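7,8-dihydro-6-hydroxymethylpterin pyrophosphokinase-dihydropteroate synthase (Plasmodium falciparum, PDB 6JWS) probably catalyses two consecutive steps of folate biosynthesis, pyrophosphorylation of 6-hydroxymethyl-7,8-dihydropterin by ATP and condensation of the resulting diphosphate with 4-aminobenzoate to 7,8-dihydropteroate. Local coordinates at residues I224-L235 and I306-L316; N16-T24 and I206-N215. The protein carries 1 engineered substitution. All coordinates share one frame; numbering follows the deposited sequence.

Contact 1. Residues I224-L235 and I306-L316. With ATP (adenosine-5'-triphosphate), chain J.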
loop_
_atom_site.group_PDB
_atom_site.type_symbol
_atom_site.label_atom_id
_atom_site.label_comp_id
_atom_site.label_asym_id
_atom_site.label_seq_id
_atom_site.Cartn_x
_atom_site.Cartn_y
_atom_site.Cartn_z
ATOM N N ILE B 224 -19.764 -7.042 -54.797
ATOM C CA ILE B 224 -20.412 -5.746 -54.849
ATOM C C ILE B 224 -19.556 -4.823 -55.710
ATOM O O ILE B 224 -18.396 -4.544 -55.388
ATOM C CB ILE B 224 -20.669 -5.186 -53.429
ATOM C CG1 ILE B 224 -21.617 -6.084 -52.623
ATOM C CG2 ILE B 224 -21.175 -3.749 -53.490
ATOM C CD1 ILE B 224 -21.776 -5.692 -51.165
ATOM N N LYS B 225 -20.156 -4.396 -56.827
ATOM C CA LYS B 225 -19.592 -3.402 -57.723
ATOM C C LYS B 225 -20.656 -2.330 -57.939
ATOM O O LYS B 225 -21.582 -2.511 -58.728
ATOM C CB LYS B 225 -19.139 -4.064 -59.031
ATOM C CG LYS B 225 -18.685 -3.119 -60.142
ATOM C CD LYS B 225 -17.201 -2.789 -60.136
ATOM C CE LYS B 225 -16.769 -2.009 -61.362
ATOM N NZ LYS B 225 -15.310 -2.113 -61.597
ATOM N N LEU B 226 -20.536 -1.240 -57.179
ATOM C CA LEU B 226 -21.453 -0.119 -57.294
ATOM C C LEU B 226 -20.844 0.891 -58.261
ATOM O O LEU B 226 -19.685 1.274 -58.108
ATOM C CB LEU B 226 -21.658 0.510 -55.910
ATOM C CG LEU B 226 -22.252 -0.388 -54.825
ATOM C CD1 LEU B 226 -22.041 0.232 -53.454
ATOM C CD2 LEU B 226 -23.733 -0.648 -55.064
ATOM N N GLU B 227 -21.636 1.302 -59.259
ATOM C CA GLU B 227 -21.212 2.330 -60.195
ATOM C C GLU B 227 -21.262 3.684 -59.493
ATOM O O GLU B 227 -22.061 3.877 -58.579
ATOM C CB GLU B 227 -22.070 2.307 -61.465
ATOM C CG GLU B 227 -21.425 1.560 -62.622
ATOM C CD GLU B 227 -21.384 0.043 -62.510
ATOM O OE1 GLU B 227 -22.467 -0.580 -62.539
ATOM O OE2 GLU B 227 -20.270 -0.514 -62.394
ATOM N N LYS B 228 -20.392 4.604 -59.932
ATOM C CA LYS B 228 -20.310 5.958 -59.405
ATOM C C LYS B 228 -21.702 6.595 -59.372
ATOM O O LYS B 228 -22.004 7.380 -58.477
ATOM C CB LYS B 228 -19.343 6.803 -60.244
ATOM C CG LYS B 228 -17.995 6.163 -60.554
ATOM C CD LYS B 228 -17.306 6.740 -61.778
ATOM C CE LYS B 228 -17.922 6.275 -63.083
ATOM N NZ LYS B 228 -17.508 7.120 -64.229
ATOM N N ASN B 229 -22.537 6.252 -60.360
ATOM C CA ASN B 229 -23.922 6.693 -60.427
ATOM C C ASN B 229 -24.617 6.374 -59.103
ATOM O O ASN B 229 -25.183 7.263 -58.470
ATOM C CB ASN B 229 -24.642 6.097 -61.647
ATOM C CG ASN B 229 -26.150 6.269 -61.637
ATOM O OD1 ASN B 229 -26.891 5.292 -61.517
ATOM N ND2 ASN B 229 -26.614 7.503 -61.767
ATOM N N MET B 230 -24.532 5.102 -58.690
ATOM C CA MET B 230 -25.264 4.566 -57.551
ATOM C C MET B 230 -24.801 5.221 -56.245
ATOM O O MET B 230 -25.627 5.604 -55.417
ATOM C CB MET B 230 -25.099 3.044 -57.469
ATOM C CG MET B 230 -26.043 2.385 -56.487
ATOM S SD MET B 230 -27.677 3.160 -56.475
ATOM C CE MET B 230 -28.616 1.960 -55.532
ATOM N N ILE B 231 -23.480 5.360 -56.083
ATOM C CA ILE B 231 -22.890 5.973 -54.906
ATOM C C ILE B 231 -23.461 7.383 -54.737
ATOM O O ILE B 231 -23.942 7.728 -53.655
ATOM C CB ILE B 231 -21.346 5.926 -54.965
ATOM C CG1 ILE B 231 -20.828 4.506 -54.714
ATOM C CG2 ILE B 231 -20.726 6.925 -54.000
ATOM C CD1 ILE B 231 -19.340 4.324 -54.940
ATOM N N TYR B 232 -23.443 8.164 -55.827
ATOM C CA TYR B 232 -23.915 9.541 -55.822
ATOM C C TYR B 232 -25.354 9.623 -55.308
ATOM O O TYR B 232 -25.700 10.567 -54.606
ATOM C CB TYR B 232 -23.759 10.187 -57.204
ATOM C CG TYR B 232 -24.087 11.661 -57.262
ATOM C CD1 TYR B 232 -25.387 12.106 -57.479
ATOM C CD2 TYR B 232 -23.096 12.620 -57.106
ATOM C CE1 TYR B 232 -25.695 13.458 -57.528
ATOM C CE2 TYR B 232 -23.385 13.976 -57.156
ATOM C CZ TYR B 232 -24.688 14.395 -57.367
ATOM O OH TYR B 232 -24.983 15.726 -57.421
ATOM N N LYS B 233 -26.184 8.634 -55.654
ATOM C CA LYS B 233 -27.613 8.704 -55.375
ATOM C C LYS B 233 -27.888 8.384 -53.906
ATOM O O LYS B 233 -28.775 8.985 -53.303
ATOM C CB LYS B 233 -28.409 7.774 -56.300
ATOM C CG LYS B 233 -28.560 8.227 -57.749
ATOM C CD LYS B 233 -29.560 7.380 -58.525
ATOM C CE LYS B 233 -29.529 7.595 -60.023
ATOM N NZ LYS B 233 -30.518 6.735 -60.716
ATOM N N ILE B 234 -27.136 7.416 -53.359
ATOM C CA ILE B 234 -27.205 7.045 -51.956
ATOM C C ILE B 234 -26.782 8.250 -51.118
ATOM O O ILE B 234 -27.516 8.681 -50.229
ATOM C CB ILE B 234 -26.334 5.801 -51.678
ATOM C CG1 ILE B 234 -26.983 4.525 -52.223
ATOM C CG2 ILE B 234 -26.007 5.676 -50.193
ATOM C CD1 ILE B 234 -26.031 3.361 -52.384
ATOM N N LEU B 235 -25.606 8.803 -51.442
ATOM C CA LEU B 235 -25.084 9.967 -50.753
ATOM C C LEU B 235 -26.102 11.111 -50.799
ATOM O O LEU B 235 -26.362 11.739 -49.772
ATOM C CB LEU B 235 -23.737 10.364 -51.367
ATOM C CG LEU B 235 -22.564 9.414 -51.102
ATOM C CD1 LEU B 235 -21.260 9.993 -51.632
ATOM C CD2 LEU B 235 -22.421 9.091 -49.619
ATOM N N ILE B 306 -15.750 10.292 -54.765
ATOM C CA ILE B 306 -16.601 9.179 -55.168
ATOM C C ILE B 306 -15.777 8.135 -55.924
ATOM O O ILE B 306 -16.117 6.950 -55.922
ATOM C CB ILE B 306 -17.824 9.687 -55.970
ATOM C CG1 ILE B 306 -18.865 10.364 -55.072
ATOM C CG2 ILE B 306 -18.461 8.581 -56.800
ATOM C CD1 ILE B 306 -18.706 11.861 -54.958
ATOM N N ASN B 307 -14.676 8.582 -56.536
ATOM C CA ASN B 307 -13.839 7.745 -57.382
ATOM C C ASN B 307 -13.174 6.642 -56.558
ATOM O O ASN B 307 -13.319 5.461 -56.869
ATOM C CB ASN B 307 -12.845 8.586 -58.189
ATOM C CG ASN B 307 -13.521 9.672 -59.000
ATOM O OD1 ASN B 307 -13.285 10.857 -58.774
ATOM N ND2 ASN B 307 -14.375 9.279 -59.932
ATOM N N ASN B 308 -12.462 7.047 -55.497
ATOM C CA ASN B 308 -11.724 6.142 -54.629
ATOM C C ASN B 308 -12.666 5.109 -54.015
ATOM O O ASN B 308 -12.243 3.997 -53.699
ATOM C CB ASN B 308 -10.996 6.900 -53.517
ATOM C CG ASN B 308 -10.206 8.084 -54.031
ATOM O OD1 ASN B 308 -10.662 9.222 -53.945
ATOM N ND2 ASN B 308 -9.031 7.825 -54.581
ATOM N N MET B 309 -13.942 5.495 -53.882
ATOM C CA MET B 309 -14.947 4.756 -53.133
ATOM C C MET B 309 -15.411 3.515 -53.896
ATOM O O MET B 309 -15.810 2.535 -53.270
ATOM C CB MET B 309 -16.158 5.640 -52.806
ATOM C CG MET B 309 -15.919 6.637 -51.665
ATOM S SD MET B 309 -17.348 7.685 -51.225
ATOM C CE MET B 309 -18.603 6.438 -50.938
ATOM N N VAL B 310 -15.348 3.555 -55.235
ATOM C CA VAL B 310 -15.983 2.550 -56.084
ATOM C C VAL B 310 -15.529 1.134 -55.718
ATOM O O VAL B 310 -16.358 0.234 -55.575
ATOM C CB VAL B 310 -15.824 2.841 -57.595
ATOM C CG1 VAL B 310 -16.627 4.053 -58.032
ATOM C CG2 VAL B 310 -14.372 2.968 -58.038
ATOM N N ASP B 311 -14.212 0.954 -55.563
ATOM C CA ASP B 311 -13.610 -0.358 -55.384
ATOM C C ASP B 311 -13.630 -0.768 -53.913
ATOM O O ASP B 311 -13.452 -1.946 -53.603
ATOM C CB ASP B 311 -12.187 -0.396 -55.953
ATOM C CG ASP B 311 -12.115 -0.865 -57.397
ATOM O OD1 ASP B 311 -12.642 -1.961 -57.685
ATOM O OD2 ASP B 311 -11.529 -0.131 -58.223
ATOM N N ASN B 312 -13.875 0.207 -53.025
ATOM C CA ASN B 312 -13.611 0.074 -51.600
ATOM C C ASN B 312 -14.571 -0.910 -50.935
ATOM O O ASN B 312 -14.214 -1.517 -49.931
ATOM C CB ASN B 312 -13.549 1.429 -50.887
ATOM C CG ASN B 312 -12.204 2.110 -51.035
ATOM O OD1 ASN B 312 -11.176 1.449 -51.183
ATOM N ND2 ASN B 312 -12.197 3.433 -50.990
ATOM N N ILE B 313 -15.773 -1.067 -51.503
ATOM C CA ILE B 313 -16.787 -1.933 -50.928
ATOM C C ILE B 313 -16.864 -3.215 -51.751
ATOM O O ILE B 313 -17.543 -3.275 -52.772
ATOM C CB ILE B 313 -18.149 -1.218 -50.835
ATOM C CG1 ILE B 313 -18.042 0.101 -50.067
ATOM C CG2 ILE B 313 -19.197 -2.138 -50.227
ATOM C CD1 ILE B 313 -19.349 0.851 -49.951
ATOM N N GLU B 314 -16.162 -4.242 -51.271
ATOM C CA GLU B 314 -16.052 -5.508 -51.973
ATOM C C GLU B 314 -17.180 -6.436 -51.536
ATOM O O GLU B 314 -17.654 -7.239 -52.331
ATOM C CB GLU B 314 -14.677 -6.138 -51.731
ATOM C CG GLU B 314 -13.521 -5.262 -52.192
ATOM C CD GLU B 314 -12.295 -6.000 -52.709
ATOM O OE1 GLU B 314 -11.964 -7.063 -52.144
ATOM O OE2 GLU B 314 -11.679 -5.514 -53.683
ATOM N N PHE B 315 -17.586 -6.335 -50.264
ATOM C CA PHE B 315 -18.649 -7.173 -49.728
ATOM C C PHE B 315 -19.229 -6.515 -48.478
ATOM O O PHE B 315 -18.664 -5.552 -47.971
ATOM C CB PHE B 315 -18.155 -8.606 -49.486
ATOM C CG PHE B 315 -17.192 -8.775 -48.336
ATOM C CD1 PHE B 315 -15.852 -8.446 -48.470
ATOM C CD2 PHE B 315 -17.632 -9.258 -47.109
ATOM C CE1 PHE B 315 -14.972 -8.603 -47.406
ATOM C CE2 PHE B 315 -16.750 -9.415 -46.046
ATOM C CZ PHE B 315 -15.422 -9.088 -46.194
ATOM N N LEU B 316 -20.372 -7.029 -48.014
ATOM C CA LEU B 316 -20.970 -6.571 -46.776
ATOM C C LEU B 316 -21.244 -7.756 -45.856
ATOM O O LEU B 316 -22.002 -8.655 -46.208
ATOM C CB LEU B 316 -22.269 -5.811 -47.069
ATOM C CG LEU B 316 -22.928 -5.184 -45.838
ATOM C CD1 LEU B 316 -22.037 -4.100 -45.240
ATOM C CD2 LEU B 316 -24.309 -4.632 -46.166
HETATM P PG ATP J . -13.089 -5.127 -42.479
HETATM O O1G ATP J . -12.310 -5.454 -41.218
HETATM O O2G ATP J . -13.886 -6.310 -43.003
HETATM O O3G ATP J . -13.943 -3.886 -42.309
HETATM P PB ATP J . -10.410 -4.436 -43.649
HETATM O O1B ATP J . -9.865 -4.784 -44.991
HETATM O O2B ATP J . -9.718 -4.940 -42.420
HETATM O O3B ATP J . -11.969 -4.818 -43.622
HETATM P PA ATP J . -11.419 -1.753 -44.250
HETATM O O1A ATP J . -12.487 -1.339 -43.286
HETATM O O2A ATP J . -10.555 -0.689 -44.846
HETATM O O3A ATP J . -10.485 -2.844 -43.540
HETATM O "O5'" ATP J . -12.066 -2.629 -45.430
HETATM C "C5'" ATP J . -13.488 -2.919 -45.369
HETATM C "C4'" ATP J . -13.838 -3.930 -46.429
HETATM O "O4'" ATP J . -14.662 -4.982 -45.861
HETATM C "C3'" ATP J . -14.635 -3.373 -47.613
HETATM O "O3'" ATP J . -14.232 -4.051 -48.797
HETATM C "C2'" ATP J . -16.081 -3.627 -47.177
HETATM O "O2'" ATP J . -17.006 -3.806 -48.225
HETATM C "C1'" ATP J . -15.953 -4.950 -46.433
HETATM N N9 ATP J . -16.960 -5.116 -45.384
HETATM C C8 ATP J . -17.781 -6.202 -45.224
HETATM N N7 ATP J . -18.586 -6.080 -44.194
HETATM C C5 ATP J . -18.250 -4.855 -43.633
HETATM C C6 ATP J . -18.735 -4.168 -42.503
HETATM N N6 ATP J . -19.701 -4.641 -41.727
HETATM N N1 ATP J . -18.186 -2.959 -42.220
HETATM C C2 ATP J . -17.215 -2.489 -43.017
HETATM N N3 ATP J . -16.680 -3.053 -44.100
HETATM C C4 ATP J . -17.250 -4.247 -44.360
#
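The ribose side of the ATP pocket in the pyrophosphokinase part is built here, where Ile-224 lies against residues 313-316, the loop and the start of the strand after it, and helix 228-235 packs on the helical turns that lead into it. Ile-231 is central to the helical half: its CG2 branch reaches CE of Met-309 at 3.8 Å and also meets CG2 of Ile-306, while CD1 rests over the backbone of Val-310. The methionine chain bends at its last torsion (chi3 54°), which turns CE back toward the isoleucine. At the outer margin CG of Lys-228 lies 3.6 Å from CG1 of Val-310, so the aliphatic part of the lysine packs while its amine leads away. Leu-235 CD1 extends the apolar seam to Ile-306 CG1.

Nearer the nucleotide, CD1 of Ile-224 fits against CA of Phe-315 and the backbone N of Leu-316, and a weak bond of 3.3 Å joins Ile-224 N to Glu-314 O. Residues 312-315 grip both ribose hydroxyls through their backbone. ATP O3' donates to Asn-312 O at 2.8 Å and receives a fairly straight bond from Glu-314 N (3.1 Å, 165°); O2' accepts from Phe-315 N. The Phe-315 ring places one face against the base, with ATP C8 3.4 Å above its plane and offset toward the rim.

Phe-220 meets the Phe-315 ring, and Leu-316 pairs through its backbone with Met-221 in the two-stranded sheet. Helix 177-190 packs beside both segments, touching Leu-235 through Tyr-186 and Ile-313 through Leu-181.

Contact 2. Residues N16-T24 and I206-N215; sequences NIAVLNLGT and IIDIDILFFN. With MG (magnesium ion), chain K; ATP (adenosine-5'-triphosphate), chain J.
The Phe-213 ring receives Val-19 CB at its edge, near the ring plane, the two side chains running alongside in the same direction. Asn-16 crosses the Phe-214 ring obliquely, its CB 3.6 Å from CE1 and its amide plane turned 49° from the ring. The amides of Asn-16 and Asn-215 are 62° apart: Asn-215 ND2 donates to Asn-16 OD1 at 2.9 Å from above the carbonyl plane, while Asn-16 ND2 is held by Val-174 O. Asn-215 OD1 takes the N-H of Ile-17.

Strands 16-24 and 208-214 are antiparallel neighbours at one end of the six-stranded sheet, interrupted by a classic beta bulge. Leu-212 N (2.7 Å) and Phe-213 N (3.3 Å) both donate to Val-19 O, shifting the register by one residue.

Asp-208 and Asp-210 project from the same sheet face as Asn-21 and bind magnesium through OD1, at 2.4 Å and 2.3 Å, alongside ATP O3G, ATP O1A and a water; Asp-208 OD2 is a longer 2.7 Å away. Asn-21 ND2 donates to a second water, which also neighbours Asp-208 O. Past the metal site, Ile-211 reads the adenine edge with its backbone, its N-H pointing almost straight at ATP N1 (3.1 Å, 176°) and its O accepting from N6.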
loop_
_atom_site.group_PDB
_atom_site.type_symbol
_atom_site.label_atom_id
_atom_site.label_comp_id
_atom_site.label_asym_id
_atom_site.label_seq_id
_atom_site.Cartn_x
_atom_site.Cartn_y
_atom_site.Cartn_z
ATOM N N ASN B 16 -33.469 3.147 -37.592
ATOM C CA ASN B 16 -32.718 1.907 -37.421
ATOM C C ASN B 16 -31.643 2.057 -36.336
ATOM O O ASN B 16 -31.197 3.171 -36.052
ATOM C CB ASN B 16 -32.100 1.438 -38.745
ATOM C CG ASN B 16 -33.131 1.086 -39.808
ATOM O OD1 ASN B 16 -34.029 0.280 -39.566
ATOM N ND2 ASN B 16 -33.005 1.682 -40.986
ATOM N N ILE B 17 -31.218 0.910 -35.768
ATOM C CA ILE B 17 -30.123 0.830 -34.808
ATOM C C ILE B 17 -28.898 0.157 -35.432
ATOM O O ILE B 17 -28.919 -1.037 -35.719
ATOM C CB ILE B 17 -30.553 0.092 -33.518
ATOM C CG1 ILE B 17 -31.867 0.619 -32.940
ATOM C CG2 ILE B 17 -29.425 0.150 -32.492
ATOM C CD1 ILE B 17 -31.763 2.035 -32.414
ATOM N N ALA B 18 -27.803 0.911 -35.551
ATOM C CA ALA B 18 -26.512 0.382 -35.971
ATOM C C ALA B 18 -25.490 0.499 -34.840
ATOM O O ALA B 18 -25.516 1.467 -34.077
ATOM C CB ALA B 18 -26.008 1.152 -37.161
ATOM N N VAL B 19 -24.548 -0.458 -34.809
ATOM C CA VAL B 19 -23.419 -0.453 -33.899
ATOM C C VAL B 19 -22.150 -0.377 -34.739
ATOM O O VAL B 19 -21.984 -1.166 -35.661
ATOM C CB VAL B 19 -23.452 -1.696 -32.988
ATOM C CG1 VAL B 19 -22.384 -1.667 -31.904
ATOM C CG2 VAL B 19 -24.822 -1.892 -32.361
ATOM N N LEU B 20 -21.292 0.607 -34.440
ATOM C CA LEU B 20 -20.084 0.862 -35.207
ATOM C C LEU B 20 -18.826 0.647 -34.367
ATOM O O LEU B 20 -18.846 0.803 -33.143
ATOM C CB LEU B 20 -20.093 2.298 -35.747
ATOM C CG LEU B 20 -21.316 2.743 -36.547
ATOM C CD1 LEU B 20 -21.081 4.144 -37.089
ATOM C CD2 LEU B 20 -21.622 1.778 -37.694
ATOM N N ASN B 21 -17.734 0.315 -35.077
ATOM C CA ASN B 21 -16.376 0.341 -34.568
ATOM C C ASN B 21 -15.596 1.459 -35.266
ATOM O O ASN B 21 -15.664 1.599 -36.483
ATOM C CB ASN B 21 -15.680 -1.015 -34.710
ATOM C CG ASN B 21 -14.404 -1.068 -33.891
ATOM O OD1 ASN B 21 -14.445 -1.291 -32.687
ATOM N ND2 ASN B 21 -13.260 -0.819 -34.504
ATOM N N LEU B 22 -14.867 2.262 -34.476
ATOM C CA LEU B 22 -14.015 3.338 -34.961
ATOM C C LEU B 22 -12.593 3.042 -34.492
ATOM O O LEU B 22 -12.363 2.937 -33.295
ATOM C CB LEU B 22 -14.474 4.668 -34.343
ATOM C CG LEU B 22 -15.716 5.365 -34.907
ATOM C CD1 LEU B 22 -16.909 4.434 -35.049
ATOM C CD2 LEU B 22 -16.095 6.549 -34.029
ATOM N N GLY B 23 -11.643 2.926 -35.432
ATOM C CA GLY B 23 -10.279 2.537 -35.104
ATOM C C GLY B 23 -9.255 3.438 -35.785
ATOM O O GLY B 23 -9.506 3.945 -36.867
ATOM N N THR B 24 -8.123 3.674 -35.122
ATOM C CA THR B 24 -7.005 4.371 -35.731
ATOM C C THR B 24 -5.711 3.795 -35.176
ATOM O O THR B 24 -5.717 3.230 -34.089
ATOM C CB THR B 24 -7.080 5.888 -35.524
ATOM O OG1 THR B 24 -5.871 6.390 -36.097
ATOM C CG2 THR B 24 -7.139 6.308 -34.072
ATOM N N ILE B 206 -5.630 5.397 -41.167
ATOM C CA ILE B 206 -5.773 6.618 -40.312
ATOM C C ILE B 206 -7.120 6.604 -39.584
ATOM O O ILE B 206 -7.189 6.977 -38.417
ATOM C CB ILE B 206 -5.533 7.914 -41.119
ATOM C CG1 ILE B 206 -6.376 9.083 -40.595
ATOM C CG2 ILE B 206 -5.763 7.667 -42.603
ATOM C CD1 ILE B 206 -5.773 10.452 -40.814
ATOM N N ILE B 207 -8.186 6.197 -40.287
ATOM C CA ILE B 207 -9.469 5.893 -39.669
ATOM C C ILE B 207 -10.093 4.699 -40.390
ATOM O O ILE B 207 -9.998 4.577 -41.609
ATOM C CB ILE B 207 -10.406 7.124 -39.620
ATOM C CG1 ILE B 207 -11.785 6.779 -39.052
ATOM C CG2 ILE B 207 -10.532 7.789 -40.984
ATOM C CD1 ILE B 207 -11.885 6.861 -37.551
ATOM N N ASP B 208 -10.715 3.814 -39.607
ATOM C CA ASP B 208 -11.396 2.623 -40.082
ATOM C C ASP B 208 -12.714 2.543 -39.320
ATOM O O ASP B 208 -12.704 2.387 -38.107
ATOM C CB ASP B 208 -10.506 1.380 -39.908
ATOM C CG ASP B 208 -11.079 0.079 -40.462
ATOM O OD1 ASP B 208 -11.986 0.153 -41.294
ATOM O OD2 ASP B 208 -10.601 -1.022 -40.060
ATOM N N ILE B 209 -13.833 2.701 -40.034
ATOM C CA ILE B 209 -15.159 2.651 -39.444
ATOM C C ILE B 209 -15.907 1.437 -39.991
ATOM O O ILE B 209 -16.212 1.388 -41.178
ATOM C CB ILE B 209 -15.927 3.958 -39.722
ATOM C CG1 ILE B 209 -15.131 5.200 -39.304
ATOM C CG2 ILE B 209 -17.310 3.906 -39.089
ATOM C CD1 ILE B 209 -15.776 6.519 -39.694
ATOM N N ASP B 210 -16.241 0.493 -39.100
ATOM C CA ASP B 210 -16.849 -0.779 -39.455
ATOM C C ASP B 210 -18.274 -0.788 -38.945
ATOM O O ASP B 210 -18.563 -0.104 -37.975
ATOM C CB ASP B 210 -16.118 -1.951 -38.802
ATOM C CG ASP B 210 -14.719 -2.123 -39.354
ATOM O OD1 ASP B 210 -14.550 -1.888 -40.561
ATOM O OD2 ASP B 210 -13.808 -2.477 -38.574
ATOM N N ILE B 211 -19.150 -1.556 -39.604
ATOM C CA ILE B 211 -20.483 -1.740 -39.066
ATOM C C ILE B 211 -20.499 -3.097 -38.385
ATOM O O ILE B 211 -20.218 -4.093 -39.031
ATOM C CB ILE B 211 -21.571 -1.652 -40.148
ATOM C CG1 ILE B 211 -21.428 -0.392 -41.008
ATOM C CG2 ILE B 211 -22.954 -1.769 -39.516
ATOM C CD1 ILE B 211 -22.487 -0.284 -42.089
ATOM N N LEU B 212 -20.789 -3.122 -37.084
ATOM C CA LEU B 212 -20.741 -4.378 -36.360
ATOM C C LEU B 212 -22.125 -5.010 -36.386
ATOM O O LEU B 212 -22.268 -6.209 -36.560
ATOM C CB LEU B 212 -20.256 -4.131 -34.926
ATOM C CG LEU B 212 -18.853 -3.533 -34.780
ATOM C CD1 LEU B 212 -18.590 -3.111 -33.332
ATOM C CD2 LEU B 212 -17.772 -4.498 -35.268
ATOM N N PHE B 213 -23.151 -4.199 -36.160
ATOM C CA PHE B 213 -24.499 -4.720 -36.147
ATOM C C PHE B 213 -25.401 -3.704 -36.826
ATOM O O PHE B 213 -25.094 -2.516 -36.859
ATOM C CB PHE B 213 -24.989 -4.947 -34.716
ATOM C CG PHE B 213 -24.288 -6.037 -33.948
ATOM C CD1 PHE B 213 -24.481 -7.375 -34.271
ATOM C CD2 PHE B 213 -23.451 -5.727 -32.878
ATOM C CE1 PHE B 213 -23.847 -8.379 -33.545
ATOM C CE2 PHE B 213 -22.823 -6.731 -32.154
ATOM C CZ PHE B 213 -23.018 -8.057 -32.489
ATOM N N PHE B 214 -26.515 -4.199 -37.357
ATOM C CA PHE B 214 -27.542 -3.348 -37.937
ATOM C C PHE B 214 -28.874 -4.055 -37.721
ATOM O O PHE B 214 -29.162 -5.069 -38.359
ATOM C CB PHE B 214 -27.242 -3.079 -39.415
ATOM C CG PHE B 214 -28.014 -1.931 -40.016
ATOM C CD1 PHE B 214 -29.394 -1.981 -40.133
ATOM C CD2 PHE B 214 -27.351 -0.809 -40.483
ATOM C CE1 PHE B 214 -30.096 -0.918 -40.680
ATOM C CE2 PHE B 214 -28.056 0.248 -41.037
ATOM C CZ PHE B 214 -29.425 0.187 -41.139
ATOM N N ASN B 215 -29.653 -3.537 -36.776
ATOM C CA ASN B 215 -30.832 -4.245 -36.324
ATOM C C ASN B 215 -30.423 -5.685 -36.031
ATOM O O ASN B 215 -29.278 -5.930 -35.631
ATOM C CB ASN B 215 -32.005 -4.038 -37.287
ATOM C CG ASN B 215 -32.427 -2.581 -37.357
ATOM O OD1 ASN B 215 -32.189 -1.810 -36.422
ATOM N ND2 ASN B 215 -33.032 -2.185 -38.469
HETATM MG MG MG K . -12.483 -2.212 -41.526
HETATM P PG ATP J . -13.089 -5.127 -42.479
HETATM O O1G ATP J . -12.310 -5.454 -41.218
HETATM O O2G ATP J . -13.886 -6.310 -43.003
HETATM O O3G ATP J . -13.943 -3.886 -42.309
HETATM P PB ATP J . -10.410 -4.436 -43.649
HETATM O O1B ATP J . -9.865 -4.784 -44.991
HETATM O O2B ATP J . -9.718 -4.940 -42.420
HETATM O O3B ATP J . -11.969 -4.818 -43.622
HETATM P PA ATP J . -11.419 -1.753 -44.250
HETATM O O1A ATP J . -12.487 -1.339 -43.286
HETATM O O2A ATP J . -10.555 -0.689 -44.846
HETATM O O3A ATP J . -10.485 -2.844 -43.540
HETATM O "O5'" ATP J . -12.066 -2.629 -45.430
HETATM C "C5'" ATP J . -13.488 -2.919 -45.369
HETATM C "C4'" ATP J . -13.838 -3.930 -46.429
HETATM O "O4'" ATP J . -14.662 -4.982 -45.861
HETATM C "C3'" ATP J . -14.635 -3.373 -47.613
HETATM O "O3'" ATP J . -14.232 -4.051 -48.797
HETATM C "C2'" ATP J . -16.081 -3.627 -47.177
HETATM O "O2'" ATP J . -17.006 -3.806 -48.225
HETATM C "C1'" ATP J . -15.953 -4.950 -46.433
HETATM N N9 ATP J . -16.960 -5.116 -45.384
HETATM C C8 ATP J . -17.781 -6.202 -45.224
HETATM N N7 ATP J . -18.586 -6.080 -44.194
HETATM C C5 ATP J . -18.250 -4.855 -43.633
HETATM C C6 ATP J . -18.735 -4.168 -42.503
HETATM N N6 ATP J . -19.701 -4.641 -41.727
HETATM N N1 ATP J . -18.186 -2.959 -42.220
HETATM C C2 ATP J . -17.215 -2.489 -43.017
HETATM N N3 ATP J . -16.680 -3.053 -44.100
HETATM C C4 ATP J . -17.250 -4.247 -44.360
HETATM O O HOH W 1 -12.987 -0.190 -37.446
HETATM O O HOH W 2 -11.648 -3.408 -39.764
#

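In the fold
From the N terminus, strand 16-24 comes first, and the chain passes through helix 30-44, strands 46-57 and 163-172 and helix 177-190 before strand 208-214 returns to close contact 2. Strand 163-172 flanks 16-24 on the side away from 208-214. Contact 1 opens shortly afterwards at Ile-224 and closes a separate loop at 306-316, spanning a region that is largely unmodelled. The two contacts therefore follow in series, neither nesting nor crossing. Their centres are about 18 Å apart and their nearest atoms about 5 Å, without touching. ATP bridges them, 206-215 meeting its metal and the N1 edge of its base, 306-316 its ribose and C8, and helix 177-190 packs against both.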